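Cystathione gamma lyase CalE6 (Micromonospora echinospora, PDB 4Q31) is a pyridoxal-phosphate-dependent enzyme of the Cys/Met metabolism family, found here as a four-chain assembly. Local coordinates at residues T11-G16 and H248-R253; P148-L153 and G299-F304. The protein carries 1 engineered substitution. One frame throughout, in Å; residues are numbered along the deposited sequence.

How the contacts relate
Contact 1 and contact 2 alternate along the chain, in the order 11-16, 148-153, 248-253, 299-304. Their centres are 24 Å apart, and their nearest atoms come no closer than about 7 Å, so they do not touch. Helix 250-270 connects them. Its first turn belongs to contact 1, and farther along Q257, V265 and L268 pack on A300, V302 and F304 of contact 2. In contact 1, R253 bonds the carbonyl of S201, next to K200, which carries the cofactor. In contact 2, the side chain of N150 lies about 5 Å from a bound MES, probably a crystallisation component, which may mark a pocket.

Contact 1 of 2, residues T11-G16 and H248-R253; sequences TRLVHG and HTLSLR
L13 and V14 meet H248, L250 and S251 where the N-terminal helix 9-15 reaches the start of the long helix 250-270. The fold is the type I fold of pyridoxal-phosphate enzymes. L13 points at the other segment and carries most of its packing. Its CG is anti to the carbonyl carbon (chi1 -71°), which sends the branch toward helix 250-270; CD1 and CD2 then touch different residues of its first turn. L13 CD1 rests 3.5 Å from S251 CB. L13 CD2 touches L250 CB at 4.1 Å, and these two leucine side chains cross at about a right angle. L13 CB also passes H248 O at 3.9 Å. The L13 carbonyl is hydrogen-bonded to R244 NH1, outside both segments.

V14 meets the H248 imidazole. The CB of H248 starts away from helix 9-15, but the ring lies against V14. V14 CA sits in the ring plane at the edge, 3.4 Å from H248 ND1. V14 O approaches near the same plane, 3.4 Å from H248 CE1. This is close contact without a hydrogen bond. H331 of the second subunit also meets the H248 ring, with planes at about 75°, and I366 of that subunit packs on V14. The contact is buried, and V14 and H248 form part of the subunit interface.

The S251 hydroxyl bonds a bound glycerol, probably from the crystallisation liquor. Two residues on, R253 NE donates to T249 OG1 at 2.9 Å, with the oxygen only 5° out of the guanidinium plane.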
ATOM      1  N   THR C  11       8.642 -23.166  -9.491  1.00 19.32           N
ATOM      2  CA  THR C  11       7.198 -23.121  -9.657  1.00 18.82           C
ATOM      3  C   THR C  11       6.514 -22.817  -8.322  1.00 17.12           C
ATOM      4  O   THR C  11       5.551 -22.054  -8.266  1.00 18.87           O
ATOM      5  CB  THR C  11       6.692 -24.447 -10.210  1.00 22.63           C
ATOM      6  OG1 THR C  11       7.312 -24.685 -11.476  1.00 21.68           O
ATOM      7  CG2 THR C  11       5.166 -24.426 -10.378  1.00 21.22           C
ATOM      8  N   ARG C  12       7.025 -23.416  -7.253  1.00 16.47           N
ATOM      9  CA  ARG C  12       6.486 -23.197  -5.909  1.00 25.15           C
ATOM     10  C   ARG C  12       6.601 -21.740  -5.461  1.00 22.47           C
ATOM     11  O   ARG C  12       5.758 -21.253  -4.714  1.00 16.92           O
ATOM     12  CB  ARG C  12       7.173 -24.115  -4.892  1.00 16.52           C
ATOM     13  CG  ARG C  12       6.826 -25.601  -5.068  1.00 31.82           C
ATOM     14  CD  ARG C  12       7.602 -26.489  -4.076  1.00 38.41           C
ATOM     15  NE  ARG C  12       8.702 -27.203  -4.726  1.00 49.05           N
ATOM     16  CZ  ARG C  12       9.821 -27.607  -4.121  1.00 47.77           C
ATOM     17  NH1 ARG C  12      10.754 -28.255  -4.815  1.00 51.92           N
ATOM     18  NH2 ARG C  12      10.022 -27.366  -2.829  1.00 30.81           N
ATOM     19  N   LEU C  13       7.646 -21.047  -5.909  1.00 19.07           N
ATOM     20  CA  LEU C  13       7.795 -19.618  -5.606  1.00 16.32           C
ATOM     21  C   LEU C  13       6.637 -18.808  -6.160  1.00 17.34           C
ATOM     22  O   LEU C  13       6.188 -17.841  -5.536  1.00 18.30           O
ATOM     23  CB  LEU C  13       9.099 -19.077  -6.193  1.00 15.99           C
ATOM     24  CG  LEU C  13      10.354 -19.591  -5.474  1.00 19.13           C
ATOM     25  CD1 LEU C  13      11.601 -19.183  -6.234  1.00 14.62           C
ATOM     26  CD2 LEU C  13      10.373 -19.030  -4.056  1.00 14.12           C
ATOM     27  N   VAL C  14       6.163 -19.201  -7.342  1.00 14.62           N
ATOM     28  CA  VAL C  14       5.134 -18.445  -8.041  1.00 14.60           C
ATOM     29  C   VAL C  14       3.732 -18.841  -7.577  1.00 16.82           C
ATOM     30  O   VAL C  14       2.871 -17.989  -7.424  1.00 16.46           O
ATOM     31  CB  VAL C  14       5.241 -18.605  -9.571  1.00 19.19           C
ATOM     32  CG1 VAL C  14       4.093 -17.876 -10.270  1.00 15.16           C
ATOM     33  CG2 VAL C  14       6.590 -18.080 -10.065  1.00 20.79           C
ATOM     34  N   HIS C  15       3.521 -20.131  -7.344  1.00 16.04           N
ATOM     35  CA  HIS C  15       2.178 -20.648  -7.098  1.00 18.31           C
ATOM     36  C   HIS C  15       1.908 -21.194  -5.689  1.00 20.38           C
ATOM     37  O   HIS C  15       0.757 -21.486  -5.345  1.00 16.42           O
ATOM     38  CB  HIS C  15       1.827 -21.687  -8.160  1.00 18.75           C
ATOM     39  CG  HIS C  15       1.857 -21.134  -9.548  1.00 23.12           C
ATOM     40  ND1 HIS C  15       0.829 -20.379 -10.069  1.00 21.69           N
ATOM     41  CD2 HIS C  15       2.814 -21.181 -10.508  1.00 20.28           C
ATOM     42  CE1 HIS C  15       1.132 -20.013 -11.302  1.00 21.01           C
ATOM     43  NE2 HIS C  15       2.329 -20.490 -11.593  1.00 22.20           N
ATOM     44  N   GLY C  16       2.952 -21.318  -4.876  1.00 17.35           N
ATOM     45  CA  GLY C  16       2.776 -21.714  -3.490  1.00 19.64           C
ATOM     46  C   GLY C  16       1.821 -20.763  -2.794  1.00 22.63           C
ATOM     47  O   GLY C  16       2.003 -19.546  -2.833  1.00 22.64           O
ATOM     48  N   HIS C 248       8.434 -14.287  -5.426  1.00 11.46           N
ATOM     49  CA  HIS C 248       8.332 -14.768  -6.805  1.00 15.64           C
ATOM     50  C   HIS C 248       9.691 -14.909  -7.474  1.00 17.88           C
ATOM     51  O   HIS C 248       9.941 -15.882  -8.175  1.00 17.09           O
ATOM     52  CB  HIS C 248       7.463 -13.835  -7.663  1.00 16.48           C
ATOM     53  CG  HIS C 248       6.000 -13.918  -7.360  1.00 17.74           C
ATOM     54  ND1 HIS C 248       5.264 -15.064  -7.563  1.00 21.06           N
ATOM     55  CD2 HIS C 248       5.137 -12.995  -6.872  1.00 15.26           C
ATOM     56  CE1 HIS C 248       4.006 -14.843  -7.218  1.00 21.89           C
ATOM     57  NE2 HIS C 248       3.905 -13.597  -6.787  1.00 19.44           N
ATOM     58  N   THR C 249      10.567 -13.934  -7.248  1.00 16.20           N
ATOM     59  CA  THR C 249      11.830 -13.859  -7.982  1.00 12.18           C
ATOM     60  C   THR C 249      13.030 -14.330  -7.162  1.00 12.69           C
ATOM     61  O   THR C 249      14.179 -14.145  -7.573  1.00 20.31           O
ATOM     62  CB  THR C 249      12.107 -12.413  -8.463  1.00 14.70           C
ATOM     63  OG1 THR C 249      12.027 -11.506  -7.348  1.00 12.95           O
ATOM     64  CG2 THR C 249      11.099 -12.002  -9.537  1.00 11.97           C
ATOM     65  N   LEU C 250      12.769 -14.932  -6.003  1.00 12.44           N
ATOM     66  CA  LEU C 250      13.834 -15.332  -5.092  1.00 16.53           C
ATOM     67  C   LEU C 250      14.927 -16.175  -5.768  1.00 16.89           C
ATOM     68  O   LEU C 250      16.119 -15.917  -5.618  1.00 14.43           O
ATOM     69  CB  LEU C 250      13.253 -16.085  -3.882  1.00 13.01           C
ATOM     70  CG  LEU C 250      14.305 -16.674  -2.940  1.00 12.64           C
ATOM     71  CD1 LEU C 250      15.139 -15.550  -2.353  1.00 13.66           C
ATOM     72  CD2 LEU C 250      13.673 -17.527  -1.824  1.00 12.49           C
ATOM     73  N   SER C 251      14.522 -17.176  -6.530  1.00 14.02           N
ATOM     74  CA  SER C 251      15.492 -18.051  -7.167  1.00 16.86           C
ATOM     75  C   SER C 251      16.281 -17.331  -8.271  1.00 17.94           C
ATOM     76  O   SER C 251      17.489 -17.508  -8.387  1.00 16.03           O
ATOM     77  CB  SER C 251      14.783 -19.298  -7.717  1.00 21.55           C
ATOM     78  OG  SER C 251      15.663 -20.062  -8.497  1.00 34.61           O
ATOM     79  N   LEU C 252      15.612 -16.511  -9.080  1.00 16.55           N
ATOM     80  CA  LEU C 252      16.325 -15.739 -10.103  1.00 19.39           C
ATOM     81  C   LEU C 252      17.304 -14.767  -9.452  1.00 17.51           C
ATOM     82  O   LEU C 252      18.447 -14.616  -9.901  1.00 15.70           O
ATOM     83  CB  LEU C 252      15.363 -14.962 -11.007  1.00 18.22           C
ATOM     84  CG  LEU C 252      14.281 -15.786 -11.710  1.00 20.54           C
ATOM     85  CD1 LEU C 252      13.388 -14.889 -12.552  1.00 17.96           C
ATOM     86  CD2 LEU C 252      14.937 -16.859 -12.566  1.00 19.67           C
ATOM     87  N   ARG C 253      16.855 -14.113  -8.392  1.00 13.13           N
ATOM     88  CA  ARG C 253      17.725 -13.172  -7.681  1.00 17.21           C
ATOM     89  C   ARG C 253      18.959 -13.844  -7.080  1.00 19.88           C
ATOM     90  O   ARG C 253      20.086 -13.408  -7.311  1.00 18.63           O
ATOM     91  CB  ARG C 253      16.933 -12.397  -6.622  1.00 15.50           C
ATOM     92  CG  ARG C 253      15.965 -11.361  -7.252  1.00 11.44           C
ATOM     93  CD  ARG C 253      15.251 -10.542  -6.182  1.00 16.49           C
ATOM     94  NE  ARG C 253      14.202 -11.267  -5.447  1.00 18.28           N
ATOM     95  CZ  ARG C 253      14.332 -11.744  -4.207  1.00 18.51           C
ATOM     96  NH1 ARG C 253      15.479 -11.617  -3.552  1.00  9.74           N
ATOM     97  NH2 ARG C 253      13.308 -12.357  -3.613  1.00 12.42           N
TER

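Contact 2 of 2, residues P148-L153 and G299-F304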
ATOM      1  N   PRO C 148      25.874 -20.385   6.765  1.00 18.36           N
ATOM      2  CA  PRO C 148      27.197 -19.916   7.190  1.00 19.48           C
ATOM      3  C   PRO C 148      27.081 -18.792   8.218  1.00 20.88           C
ATOM      4  O   PRO C 148      26.036 -18.141   8.302  1.00 18.45           O
ATOM      5  CB  PRO C 148      27.816 -19.373   5.894  1.00 21.37           C
ATOM      6  CG  PRO C 148      27.005 -19.983   4.777  1.00 18.53           C
ATOM      7  CD  PRO C 148      25.629 -20.125   5.333  1.00 15.81           C
ATOM      8  N   THR C 149      28.128 -18.595   9.009  1.00 22.19           N
ATOM      9  CA  THR C 149      28.123 -17.546  10.015  1.00 25.53           C
ATOM     10  C   THR C 149      28.514 -16.222   9.377  1.00 28.14           C
ATOM     11  O   THR C 149      28.971 -16.181   8.242  1.00 27.56           O
ATOM     12  CB  THR C 149      29.124 -17.840  11.126  1.00 28.21           C
ATOM     13  OG1 THR C 149      30.446 -17.872  10.569  1.00 20.93           O
ATOM     14  CG2 THR C 149      28.802 -19.187  11.799  1.00 27.07           C
ATOM     15  N   ASN C 150      28.368 -15.148  10.135  1.00 29.50           N
ATOM     16  CA  ASN C 150      28.575 -13.808   9.628  1.00 27.69           C
ATOM     17  C   ASN C 150      29.397 -13.032  10.642  1.00 31.14           C
ATOM     18  O   ASN C 150      29.042 -13.001  11.819  1.00 31.40           O
ATOM     19  CB  ASN C 150      27.206 -13.159   9.426  1.00 37.09           C
ATOM     20  CG  ASN C 150      27.232 -12.059   8.393  1.00 39.30           C
ATOM     21  OD1 ASN C 150      27.997 -11.112   8.515  1.00 34.07           O
ATOM     22  ND2 ASN C 150      26.398 -12.188   7.359  1.00 40.38           N
ATOM     23  N   PRO C 151      30.504 -12.398  10.203  1.00 28.19           N
ATOM     24  CA  PRO C 151      30.954 -12.203   8.821  1.00 31.57           C
ATOM     25  C   PRO C 151      32.076 -13.139   8.342  1.00 31.50           C
ATOM     26  O   PRO C 151      32.622 -12.890   7.265  1.00 34.20           O
ATOM     27  CB  PRO C 151      31.521 -10.788   8.878  1.00 32.55           C
ATOM     28  CG  PRO C 151      32.219 -10.781  10.227  1.00 31.81           C
ATOM     29  CD  PRO C 151      31.361 -11.656  11.145  1.00 29.32           C
ATOM     30  N   LEU C 152      32.445 -14.165   9.099  1.00 25.68           N
ATOM     31  CA  LEU C 152      33.574 -15.001   8.670  1.00 22.99           C
ATOM     32  C   LEU C 152      33.161 -16.161   7.760  1.00 22.15           C
ATOM     33  O   LEU C 152      34.012 -16.843   7.199  1.00 23.33           O
ATOM     34  CB  LEU C 152      34.380 -15.505   9.863  1.00 27.27           C
ATOM     35  CG  LEU C 152      35.081 -14.407  10.654  1.00 33.50           C
ATOM     36  CD1 LEU C 152      35.773 -15.012  11.856  1.00 37.23           C
ATOM     37  CD2 LEU C 152      36.084 -13.685   9.765  1.00 32.89           C
ATOM     38  N   LEU C 153      31.857 -16.373   7.621  1.00 20.78           N
ATOM     39  CA  LEU C 153      31.323 -17.372   6.685  1.00 23.32           C
ATOM     40  C   LEU C 153      31.794 -18.801   6.990  1.00 24.12           C
ATOM     41  O   LEU C 153      31.970 -19.607   6.073  1.00 26.15           O
ATOM     42  CB  LEU C 153      31.662 -16.992   5.230  1.00 21.78           C
ATOM     43  CG  LEU C 153      31.510 -15.503   4.885  1.00 27.33           C
ATOM     44  CD1 LEU C 153      31.755 -15.221   3.416  1.00 26.54           C
ATOM     45  CD2 LEU C 153      30.138 -15.044   5.287  1.00 24.76           C
ATOM     46  N   GLY C 299      26.436 -19.009  -2.029  1.00 18.49           N
ATOM     47  CA  GLY C 299      25.875 -17.806  -1.444  1.00 17.34           C
ATOM     48  C   GLY C 299      26.357 -16.495  -2.044  1.00 18.69           C
ATOM     49  O   GLY C 299      27.141 -16.472  -2.989  1.00 17.19           O
ATOM     50  N   ALA C 300      25.879 -15.390  -1.485  1.00 16.61           N
ATOM     51  CA  ALA C 300      26.116 -14.089  -2.086  1.00 20.64           C
ATOM     52  C   ALA C 300      26.770 -13.122  -1.120  1.00 18.80           C
ATOM     53  O   ALA C 300      26.759 -11.909  -1.339  1.00 21.79           O
ATOM     54  CB  ALA C 300      24.818 -13.508  -2.595  1.00 19.67           C
ATOM     55  N   ILE C 301      27.305 -13.658  -0.032  1.00 17.33           N
ATOM     56  CA  ILE C 301      28.021 -12.846   0.932  1.00 12.30           C
ATOM     57  C   ILE C 301      29.501 -13.154   0.776  1.00 21.28           C
ATOM     58  O   ILE C 301      29.886 -14.317   0.640  1.00 18.32           O
ATOM     59  CB  ILE C 301      27.594 -13.169   2.363  1.00 19.12           C
ATOM     60  CG1 ILE C 301      26.073 -13.051   2.493  1.00 20.54           C
ATOM     61  CG2 ILE C 301      28.302 -12.244   3.358  1.00 14.68           C
ATOM     62  CD1 ILE C 301      25.558 -11.715   2.054  1.00 16.21           C
ATOM     63  N   VAL C 302      30.319 -12.106   0.755  1.00 19.37           N
ATOM     64  CA  VAL C 302      31.762 -12.262   0.635  1.00 20.81           C
ATOM     65  C   VAL C 302      32.385 -11.378   1.690  1.00 23.55           C
ATOM     66  O   VAL C 302      31.904 -10.274   1.911  1.00 21.49           O
ATOM     67  CB  VAL C 302      32.258 -11.766  -0.733  1.00 21.39           C
ATOM     68  CG1 VAL C 302      33.770 -11.961  -0.856  1.00 18.11           C
ATOM     69  CG2 VAL C 302      31.515 -12.473  -1.872  1.00 21.66           C
ATOM     70  N   SER C 303      33.442 -11.841   2.350  1.00 18.46           N
ATOM     71  CA  SER C 303      34.177 -10.944   3.233  1.00 16.47           C
ATOM     72  C   SER C 303      35.689 -11.040   3.006  1.00 19.69           C
ATOM     73  O   SER C 303      36.185 -12.040   2.497  1.00 18.45           O
ATOM     74  CB  SER C 303      33.783 -11.146   4.705  1.00 18.68           C
ATOM     75  OG  SER C 303      34.299 -12.362   5.220  1.00 30.54           O
ATOM     76  N   PHE C 304      36.412  -9.978   3.347  1.00 19.73           N
ATOM     77  CA  PHE C 304      37.845  -9.938   3.084  1.00 18.38           C
ATOM     78  C   PHE C 304      38.532  -8.916   3.968  1.00 21.79           C
ATOM     79  O   PHE C 304      37.898  -7.957   4.425  1.00 22.66           O
ATOM     80  CB  PHE C 304      38.122  -9.627   1.598  1.00 16.53           C
ATOM     81  CG  PHE C 304      37.710  -8.242   1.175  1.00 18.91           C
ATOM     82  CD1 PHE C 304      36.402  -7.981   0.799  1.00 15.95           C
ATOM     83  CD2 PHE C 304      38.635  -7.196   1.160  1.00 16.87           C
ATOM     84  CE1 PHE C 304      36.016  -6.699   0.410  1.00 16.02           C
ATOM     85  CE2 PHE C 304      38.257  -5.914   0.774  1.00 16.77           C
ATOM     86  CZ  PHE C 304      36.948  -5.666   0.398  1.00 16.02           C
TER
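I301 opens the strand side of the contact by packing on L153. The strand, 301-306, lies in the smaller sheet of this type I pyridoxal-phosphate enzyme fold. The other partner is the loop after strand 140-146 of the large sheet. I301 CG2 meets L153 CD2 at 3.9 Å, and the two side chains cross obliquely. The amide end of N150 passes at longer range, with ND2 4.4 Å from I301 CG2. The oxygen of the same amide, N150 OD1, accepts a hydrogen bond from R361 NH1.

At V302 the side chain turns away and packs on V265 and L268 of helix 250-270. Its backbone faces L153, whose CD1 lies 4.1 Å from V302 CA. The same methyl rests 3.5 Å from I301 O, so one leucine branch covers the strand backbone.

S303 points at the loop. Its OG lies between the backbone N and the carbonyl carbon (chi1 72°), which turns the hydroxyl to the P151 carbonyl. S303 OG donates to P151 O at 2.7 Å, nearly in line with the C=O bond (168°). The peptide bond before P151 is cis.

The contact thus combines an apolar patch with one hydrogen bond between the segments. That bond ties the loop at the cis-proline P151 to the strand, while the bond that N150 OD1 accepts from R361 probably helps to orient that guanidinium.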